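Side-chain contacts in DUF357 domain-containing protein (Archaeoglobus fulgidus DSM 4304, PDB 2OO2), which is of unknown function but folds as a compact three-helix protein of the DUF357 family and is found as a two-chain assembly: residues E20-I25 / R33-Y38; R9-W14 / V52-C57; E16-R21 / A63-G68. All coordinates share one frame; numbering follows the deposited sequence.

Contact 1 of 3, residues E20-I25 / R33-Y38; sequences ERVKEI and RNIEAY
V22 and I35 meet methyl to methyl, with V22 CG2 and I35 CG2 3.7 Å apart. This is the tight point of the contact. Both CG2 methyls stand anti to their own backbone N, and the two side chains run past each other in opposite directions. V22 CG1 takes the cramped site between its backbone N and carbonyl carbon (chi1 78°), which leaves CG2 as the branch that reaches I35. I25 adds a looser touch, its CD1 lying 4.3 Å from I35 CD1. Across this contact, then, I35 meets V22 with CG2 and I25 with CD1. Its buried surroundings also include W64 and L65 of helix 51-70 and L74 of strand 74-76.

The polar side chains lie away from this apolar patch. R21 NH2 bonds E24 OE1 at 3.2 Å, as a bent hydrogen bond within a salt bridge. The oxygen is met on its anti side and sits 32° out of the guanidinium plane. R21 NH1 has a second carboxylate partner, E76, so the guanidinium links the end of helix 3-21 to strand 74-76. E36 is exposed and its carboxylate has a long, weak ion pair with R43. The chemistry implies that dispersion and burial of methyl groups join helix 29-47 to V22 and to I25 of strand 25-27, while charges act at the outer side.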
# COMPACT_ATOMS: atom_id res chain seq x y z
N GLU A 20 -16.08 -3.71 -5.46
CA GLU A 20 -17.35 -3.02 -5.12
C GLU A 20 -17.13 -1.55 -4.77
O GLU A 20 -17.90 -0.70 -5.18
CB GLU A 20 -18.08 -3.69 -3.97
CG GLU A 20 -18.60 -5.04 -4.33
CD GLU A 20 -19.49 -5.02 -5.58
OE1 GLU A 20 -20.36 -4.10 -5.74
OE2 GLU A 20 -19.31 -5.95 -6.40
N ARG A 21 -16.09 -1.27 -4.01
CA ARG A 21 -15.89 0.05 -3.43
C ARG A 21 -15.66 1.08 -4.52
O ARG A 21 -16.14 2.24 -4.41
CB ARG A 21 -14.69 0.02 -2.48
CG ARG A 21 -14.53 1.24 -1.57
CD ARG A 21 -15.63 1.29 -0.52
NE ARG A 21 -15.31 2.27 0.48
CZ ARG A 21 -15.90 3.47 0.52
NH1 ARG A 21 -15.54 4.34 1.46
NH2 ARG A 21 -16.87 3.77 -0.33
N VAL A 22 -14.91 0.68 -5.56
CA VAL A 22 -14.49 1.62 -6.64
C VAL A 22 -15.73 2.20 -7.34
O VAL A 22 -15.75 3.35 -7.82
CB VAL A 22 -13.47 0.90 -7.58
CG1 VAL A 22 -14.15 -0.04 -8.55
CG2 VAL A 22 -12.56 1.92 -8.30
N LYS A 23 -16.79 1.39 -7.31
CA LYS A 23 -18.06 1.72 -7.92
C LYS A 23 -18.86 2.77 -7.15
O LYS A 23 -19.77 3.37 -7.69
CB LYS A 23 -18.90 0.45 -8.18
CG LYS A 23 -18.44 -0.30 -9.45
CD LYS A 23 -19.64 -0.92 -10.19
CE LYS A 23 -19.25 -1.75 -11.45
NZ LYS A 23 -20.52 -2.20 -12.25
N GLU A 24 -18.49 2.99 -5.90
CA GLU A 24 -19.20 3.91 -5.01
C GLU A 24 -18.58 5.29 -4.92
O GLU A 24 -19.12 6.16 -4.26
CB GLU A 24 -19.27 3.31 -3.58
CG GLU A 24 -20.01 1.98 -3.54
CD GLU A 24 -19.75 1.22 -2.28
OE1 GLU A 24 -19.15 1.79 -1.34
OE2 GLU A 24 -20.15 0.03 -2.23
N ILE A 25 -17.43 5.49 -5.57
CA ILE A 25 -16.69 6.73 -5.39
C ILE A 25 -16.44 7.42 -6.75
O ILE A 25 -16.42 6.78 -7.80
CB ILE A 25 -15.37 6.46 -4.67
CG1 ILE A 25 -14.48 5.58 -5.52
CG2 ILE A 25 -15.61 5.78 -3.30
CD1 ILE A 25 -13.06 5.87 -5.31
N ARG A 33 -7.70 6.26 -12.31
CA ARG A 33 -6.99 5.37 -13.25
C ARG A 33 -5.96 4.49 -12.52
O ARG A 33 -5.87 3.27 -12.83
CB ARG A 33 -6.32 6.12 -14.43
CG ARG A 33 -7.31 6.98 -15.33
CD ARG A 33 -8.30 6.21 -16.23
NE ARG A 33 -9.38 7.10 -16.75
CZ ARG A 33 -10.63 7.16 -16.29
NH1 ARG A 33 -11.05 6.38 -15.28
NH2 ARG A 33 -11.50 8.00 -16.84
N ASN A 34 -5.24 5.08 -11.54
CA ASN A 34 -4.32 4.33 -10.67
C ASN A 34 -4.99 3.18 -9.94
O ASN A 34 -4.47 1.96 -9.91
CB ASN A 34 -3.62 5.29 -9.69
CG ASN A 34 -2.61 6.22 -10.40
OD1 ASN A 34 -2.37 6.07 -11.58
ND2 ASN A 34 -2.07 7.17 -9.68
N ILE A 35 -6.12 3.50 -9.34
CA ILE A 35 -6.99 2.50 -8.67
C ILE A 35 -7.30 1.23 -9.55
O ILE A 35 -6.96 0.05 -9.17
CB ILE A 35 -8.26 3.09 -7.94
CG1 ILE A 35 -7.84 4.15 -6.90
CG2 ILE A 35 -9.04 1.95 -7.21
CD1 ILE A 35 -9.01 5.07 -6.39
N GLU A 36 -7.91 1.48 -10.71
CA GLU A 36 -8.23 0.42 -11.68
C GLU A 36 -7.00 -0.26 -12.18
O GLU A 36 -7.05 -1.54 -12.31
CB GLU A 36 -9.11 0.88 -12.86
CG GLU A 36 -9.60 -0.31 -13.85
CD GLU A 36 -10.12 -1.69 -13.17
OE1 GLU A 36 -11.22 -1.68 -12.51
OE2 GLU A 36 -9.46 -2.78 -13.36
N ALA A 37 -5.90 0.49 -12.31
CA ALA A 37 -4.62 -0.03 -12.87
C ALA A 37 -4.13 -1.06 -11.84
O ALA A 37 -3.86 -2.30 -12.20
CB ALA A 37 -3.58 1.04 -13.10
N TYR A 38 -4.10 -0.68 -10.54
CA TYR A 38 -3.60 -1.77 -9.53
C TYR A 38 -4.62 -2.80 -9.28
O TYR A 38 -4.22 -4.10 -9.06
CB TYR A 38 -3.26 -1.08 -8.19
CG TYR A 38 -1.99 -0.28 -8.19
CD1 TYR A 38 -0.77 -0.87 -8.17
CD2 TYR A 38 -2.00 1.15 -8.16
CE1 TYR A 38 0.40 -0.21 -8.11
CE2 TYR A 38 -0.78 1.87 -8.09
CZ TYR A 38 0.41 1.21 -8.08
OH TYR A 38 1.68 1.83 -8.03

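Contact 2 of 3, residues R9-W14 / V52-C57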
# COMPACT_ATOMS: atom_id res chain seq x y z
N ARG A 9 -6.08 -15.52 1.17
CA ARG A 9 -7.33 -15.14 1.83
C ARG A 9 -7.42 -13.59 1.88
O ARG A 9 -8.47 -13.06 1.61
CB ARG A 9 -7.46 -15.64 3.27
CG ARG A 9 -7.59 -17.16 3.33
CD ARG A 9 -8.55 -17.66 4.41
NE ARG A 9 -8.45 -19.13 4.45
CZ ARG A 9 -7.88 -19.82 5.42
NH1 ARG A 9 -7.37 -19.19 6.49
NH2 ARG A 9 -7.82 -21.15 5.34
N GLU A 10 -6.34 -12.93 2.28
CA GLU A 10 -6.33 -11.44 2.47
C GLU A 10 -6.44 -10.70 1.15
O GLU A 10 -7.03 -9.58 1.06
CB GLU A 10 -5.04 -10.99 3.18
CG GLU A 10 -4.96 -11.21 4.69
CD GLU A 10 -5.98 -10.37 5.46
OE1 GLU A 10 -5.87 -9.09 5.51
OE2 GLU A 10 -6.92 -11.00 5.99
N THR A 11 -5.74 -11.21 0.13
CA THR A 11 -5.78 -10.60 -1.21
C THR A 11 -7.18 -10.67 -1.80
O THR A 11 -7.76 -9.64 -2.28
CB THR A 11 -4.71 -11.23 -2.20
OG1 THR A 11 -3.42 -11.11 -1.60
CG2 THR A 11 -4.77 -10.47 -3.57
N LEU A 12 -7.75 -11.87 -1.79
CA LEU A 12 -9.14 -12.02 -2.26
C LEU A 12 -10.15 -11.15 -1.51
O LEU A 12 -11.09 -10.63 -2.14
CB LEU A 12 -9.58 -13.48 -2.11
CG LEU A 12 -9.13 -14.34 -3.26
CD1 LEU A 12 -9.22 -15.91 -2.81
CD2 LEU A 12 -9.99 -14.09 -4.46
N LYS A 13 -9.97 -11.00 -0.20
CA LYS A 13 -10.93 -10.39 0.69
C LYS A 13 -10.92 -8.89 0.27
O LYS A 13 -11.95 -8.30 -0.04
CB LYS A 13 -10.38 -10.44 2.10
CG LYS A 13 -11.22 -9.71 3.17
CD LYS A 13 -10.46 -9.38 4.43
CE LYS A 13 -10.14 -10.66 5.21
NZ LYS A 13 -9.38 -10.47 6.54
N TRP A 14 -9.73 -8.37 0.15
CA TRP A 14 -9.56 -6.90 -0.08
C TRP A 14 -9.84 -6.55 -1.53
O TRP A 14 -10.22 -5.36 -1.91
CB TRP A 14 -8.18 -6.58 0.37
CG TRP A 14 -8.10 -6.45 1.85
CD1 TRP A 14 -7.34 -7.18 2.71
CD2 TRP A 14 -8.81 -5.50 2.65
NE1 TRP A 14 -7.54 -6.77 4.00
CE2 TRP A 14 -8.42 -5.70 3.97
CE3 TRP A 14 -9.75 -4.47 2.34
CZ2 TRP A 14 -8.96 -4.96 5.02
CZ3 TRP A 14 -10.27 -3.73 3.38
CH2 TRP A 14 -9.88 -3.95 4.70
N VAL A 52 2.72 -12.39 -3.63
CA VAL A 52 3.31 -11.18 -3.01
C VAL A 52 2.93 -9.98 -3.90
O VAL A 52 2.48 -8.91 -3.37
CB VAL A 52 4.83 -11.23 -2.97
CG1 VAL A 52 5.38 -10.08 -2.26
CG2 VAL A 52 5.30 -12.47 -2.12
N ARG A 53 3.12 -10.13 -5.22
CA ARG A 53 2.78 -8.93 -6.12
C ARG A 53 1.28 -8.77 -6.11
O ARG A 53 0.75 -7.61 -6.13
CB ARG A 53 3.31 -9.06 -7.54
CG ARG A 53 4.82 -9.20 -7.72
CD ARG A 53 5.62 -7.94 -7.45
NE ARG A 53 6.11 -7.91 -6.06
CZ ARG A 53 7.12 -7.16 -5.61
NH1 ARG A 53 7.44 -7.22 -4.33
NH2 ARG A 53 7.79 -6.35 -6.43
N ALA A 54 0.52 -9.86 -6.05
CA ALA A 54 -0.93 -9.70 -6.01
C ALA A 54 -1.35 -8.90 -4.79
O ALA A 54 -2.19 -8.01 -4.92
CB ALA A 54 -1.70 -10.97 -6.04
N PHE A 55 -0.85 -9.26 -3.61
CA PHE A 55 -1.18 -8.52 -2.40
C PHE A 55 -0.66 -7.08 -2.45
O PHE A 55 -1.41 -6.08 -2.12
CB PHE A 55 -0.65 -9.20 -1.18
CG PHE A 55 -1.02 -8.57 0.13
CD1 PHE A 55 -2.32 -8.53 0.60
CD2 PHE A 55 0.05 -8.06 0.93
CE1 PHE A 55 -2.59 -8.01 1.87
CE2 PHE A 55 -0.23 -7.59 2.27
CZ PHE A 55 -1.57 -7.55 2.69
N GLU A 56 0.58 -6.92 -2.90
CA GLU A 56 1.22 -5.62 -3.01
C GLU A 56 0.30 -4.71 -3.84
O GLU A 56 0.05 -3.49 -3.47
CB GLU A 56 2.54 -5.80 -3.72
CG GLU A 56 3.43 -4.54 -3.69
CD GLU A 56 4.70 -4.65 -4.51
OE1 GLU A 56 4.77 -5.32 -5.55
OE2 GLU A 56 5.67 -4.04 -4.12
N CYS A 57 -0.22 -5.20 -4.97
CA CYS A 57 -1.11 -4.28 -5.86
C CYS A 57 -2.43 -3.95 -5.19
O CYS A 57 -2.91 -2.69 -5.31
CB CYS A 57 -1.27 -4.85 -7.31
SG CYS A 57 0.21 -4.95 -8.23
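T11 and F55 cross obliquely where helices 3-21 and 51-70 come together. T11 OG1 lies at the edge of the F55 ring, near its plane, and 3.4 Å from F55 CB. The hydroxyl is hydrogen-bonded to L7 O, one turn back in its own helix. T11 CG2 turns to the other neighbour, 4.0 Å from A54 CB. With F55 CG anti to the backbone N (chi1 -176°), the ring extends past T11 to E10. There E10 CB approaches F55 CE1 obliquely, at 4.1 Å.

Beyond CB the E10 chain bends, and its carboxylate is gripped by several donors. K13 NZ meets E10 OE2 on the syn side at 2.6 Å, in a salt bridge. W14 NE1 donates to E10 OE1 at 3.2 Å; the oxygen is in the indole plane, but the bond comes from above the carboxylate plane. R53 of the second subunit forms a salt bridge with the same OE1. With an alanine in place of E10, R53 of the second subunit and K13 would probably lose their carboxylate mate, and the indole N-H its acceptor.

The axes of the two short helical segments approach to 9.3 Å at 35°, with their N-to-C directions roughly alike. Helices packed side by side at a shallow angle fit a helical bundle, here the first and third of three long helices.

Contact 3 of 3, residues E16-R21 / A63-G68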
# COMPACT_ATOMS: atom_id res chain seq x y z
N GLU A 16 -12.10 -8.39 -3.45
CA GLU A 16 -13.55 -8.39 -3.62
C GLU A 16 -14.19 -7.09 -3.01
O GLU A 16 -15.13 -6.58 -3.57
CB GLU A 16 -14.14 -9.59 -2.98
CG GLU A 16 -13.59 -10.86 -3.58
CD GLU A 16 -14.02 -12.12 -2.76
OE1 GLU A 16 -14.56 -12.00 -1.62
OE2 GLU A 16 -13.80 -13.23 -3.31
N ARG A 17 -13.62 -6.56 -1.95
CA ARG A 17 -14.17 -5.37 -1.31
C ARG A 17 -13.95 -4.18 -2.26
O ARG A 17 -14.89 -3.40 -2.47
CB ARG A 17 -13.53 -5.12 0.07
CG ARG A 17 -14.09 -6.09 1.20
CD ARG A 17 -13.21 -6.03 2.40
NE ARG A 17 -13.69 -6.95 3.45
CZ ARG A 17 -13.10 -7.03 4.64
NH1 ARG A 17 -12.04 -6.28 4.93
NH2 ARG A 17 -13.55 -7.89 5.53
N ILE A 18 -12.76 -4.06 -2.85
CA ILE A 18 -12.44 -2.82 -3.63
C ILE A 18 -13.16 -2.79 -4.99
O ILE A 18 -13.54 -1.71 -5.53
CB ILE A 18 -10.91 -2.62 -3.74
CG1 ILE A 18 -10.60 -1.16 -4.04
CG2 ILE A 18 -10.21 -3.62 -4.76
CD1 ILE A 18 -9.06 -0.82 -4.01
N GLU A 19 -13.37 -3.97 -5.55
CA GLU A 19 -14.12 -4.13 -6.82
C GLU A 19 -15.52 -3.57 -6.64
O GLU A 19 -16.08 -2.96 -7.55
CB GLU A 19 -14.09 -5.62 -7.28
CG GLU A 19 -12.77 -5.95 -7.94
CD GLU A 19 -12.57 -7.46 -8.24
OE1 GLU A 19 -13.31 -8.28 -7.67
OE2 GLU A 19 -11.70 -7.79 -9.08
N GLU A 20 -16.08 -3.71 -5.46
CA GLU A 20 -17.35 -3.02 -5.12
C GLU A 20 -17.13 -1.55 -4.77
O GLU A 20 -17.90 -0.70 -5.18
CB GLU A 20 -18.08 -3.69 -3.97
CG GLU A 20 -18.60 -5.04 -4.33
CD GLU A 20 -19.49 -5.02 -5.58
OE1 GLU A 20 -20.36 -4.10 -5.74
OE2 GLU A 20 -19.31 -5.95 -6.40
N ARG A 21 -16.09 -1.27 -4.01
CA ARG A 21 -15.89 0.05 -3.43
C ARG A 21 -15.66 1.08 -4.52
O ARG A 21 -16.14 2.24 -4.41
CB ARG A 21 -14.69 0.02 -2.48
CG ARG A 21 -14.53 1.24 -1.57
CD ARG A 21 -15.63 1.29 -0.52
NE ARG A 21 -15.31 2.27 0.48
CZ ARG A 21 -15.90 3.47 0.52
NH1 ARG A 21 -15.54 4.34 1.46
NH2 ARG A 21 -16.87 3.77 -0.33
N ALA A 63 -4.67 2.26 -1.07
CA ALA A 63 -4.03 3.47 -0.58
C ALA A 63 -4.43 4.65 -1.49
O ALA A 63 -4.68 5.72 -0.97
CB ALA A 63 -2.51 3.38 -0.53
N TRP A 64 -4.44 4.46 -2.81
CA TRP A 64 -4.82 5.57 -3.76
C TRP A 64 -6.26 5.96 -3.48
O TRP A 64 -6.61 7.19 -3.52
CB TRP A 64 -4.69 5.16 -5.24
CG TRP A 64 -3.25 5.29 -5.73
CD1 TRP A 64 -2.32 4.29 -5.78
CD2 TRP A 64 -2.60 6.49 -6.14
NE1 TRP A 64 -1.10 4.81 -6.23
CE2 TRP A 64 -1.26 6.16 -6.45
CE3 TRP A 64 -3.03 7.83 -6.29
CZ2 TRP A 64 -0.33 7.12 -6.89
CZ3 TRP A 64 -2.10 8.78 -6.76
CH2 TRP A 64 -0.78 8.43 -7.04
N LEU A 65 -7.09 4.95 -3.24
CA LEU A 65 -8.50 5.13 -2.88
C LEU A 65 -8.68 5.83 -1.53
O LEU A 65 -9.29 6.96 -1.50
CB LEU A 65 -9.29 3.79 -2.95
CG LEU A 65 -10.81 3.91 -2.92
CD1 LEU A 65 -11.40 2.57 -3.37
CD2 LEU A 65 -11.33 4.29 -1.55
N GLU A 66 -8.12 5.30 -0.44
CA GLU A 66 -8.23 5.91 0.91
C GLU A 66 -7.61 7.31 1.01
O GLU A 66 -8.24 8.18 1.53
CB GLU A 66 -7.66 5.05 2.01
CG GLU A 66 -8.57 3.84 2.27
CD GLU A 66 -10.01 4.22 2.70
OE1 GLU A 66 -10.24 4.68 3.84
OE2 GLU A 66 -10.92 3.99 1.93
N ILE A 67 -6.43 7.49 0.45
CA ILE A 67 -5.72 8.77 0.50
C ILE A 67 -6.39 9.81 -0.42
O ILE A 67 -6.43 11.01 -0.08
CB ILE A 67 -4.18 8.64 0.27
CG1 ILE A 67 -3.55 7.72 1.33
CG2 ILE A 67 -3.52 10.02 0.29
CD1 ILE A 67 -2.12 7.17 0.98
N GLY A 68 -6.90 9.36 -1.57
CA GLY A 68 -7.73 10.15 -2.45
C GLY A 68 -8.94 10.72 -1.71
O GLY A 68 -9.24 11.92 -1.83
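Apolar contact is centred on one methyl, L65 CD1. I18 CG1 lies 3.9 Å from L65 CD1, and the two side chains slide past each other in opposite directions. I18 CG1 extends anti to its backbone N (chi1 -159°), which carries the branch across toward L65. From the next turn R21 adds its aliphatic part: R21 CG is 3.8 Å from L65 CD1, and the two chains cross at about a right angle. L65 CD1 therefore sits against both an isoleucine and the methylene root of an arginine.

Charge enters only at a distance. R21 bends at chi2 (69°), turning its guanidinium away from the line of its first carbons. R21 NH1 and E66 OE2 stay 4.7 Å apart, so opposite charges are near without touching, the guanidinium being held by E76.

The buried I18 and L65 also touch helix 29-47, I18 through I39 and L65 through I35. I18 and R21 both pack on W62 of helix 51-70. A63 and I67 pack on the second subunit, on A63 and W64 of that chain.

All three contacts are mainly buried, but each has a partly exposed member: V22, E10 and R21. Contacts 2 and 3 pack helix 3-21 on helix 51-70 at two levels; contact 1 sets V22 and I25 against helix 29-47. Contacts 1 and 3 have centres about 6 Å apart and form one apolar region, where I35 CD1 comes within 3.6 Å of L65 CA. Both include R21, but only in contact 3 does it touch across. Contact 2 lies on the opposite side of the chain's centre from contact 1. Its chemistry is more mixed, with a hydroxyl, a ring and a carboxylate that reaches the second subunit. Contact 3 borders that subunit too, by packing; contact 1 does not.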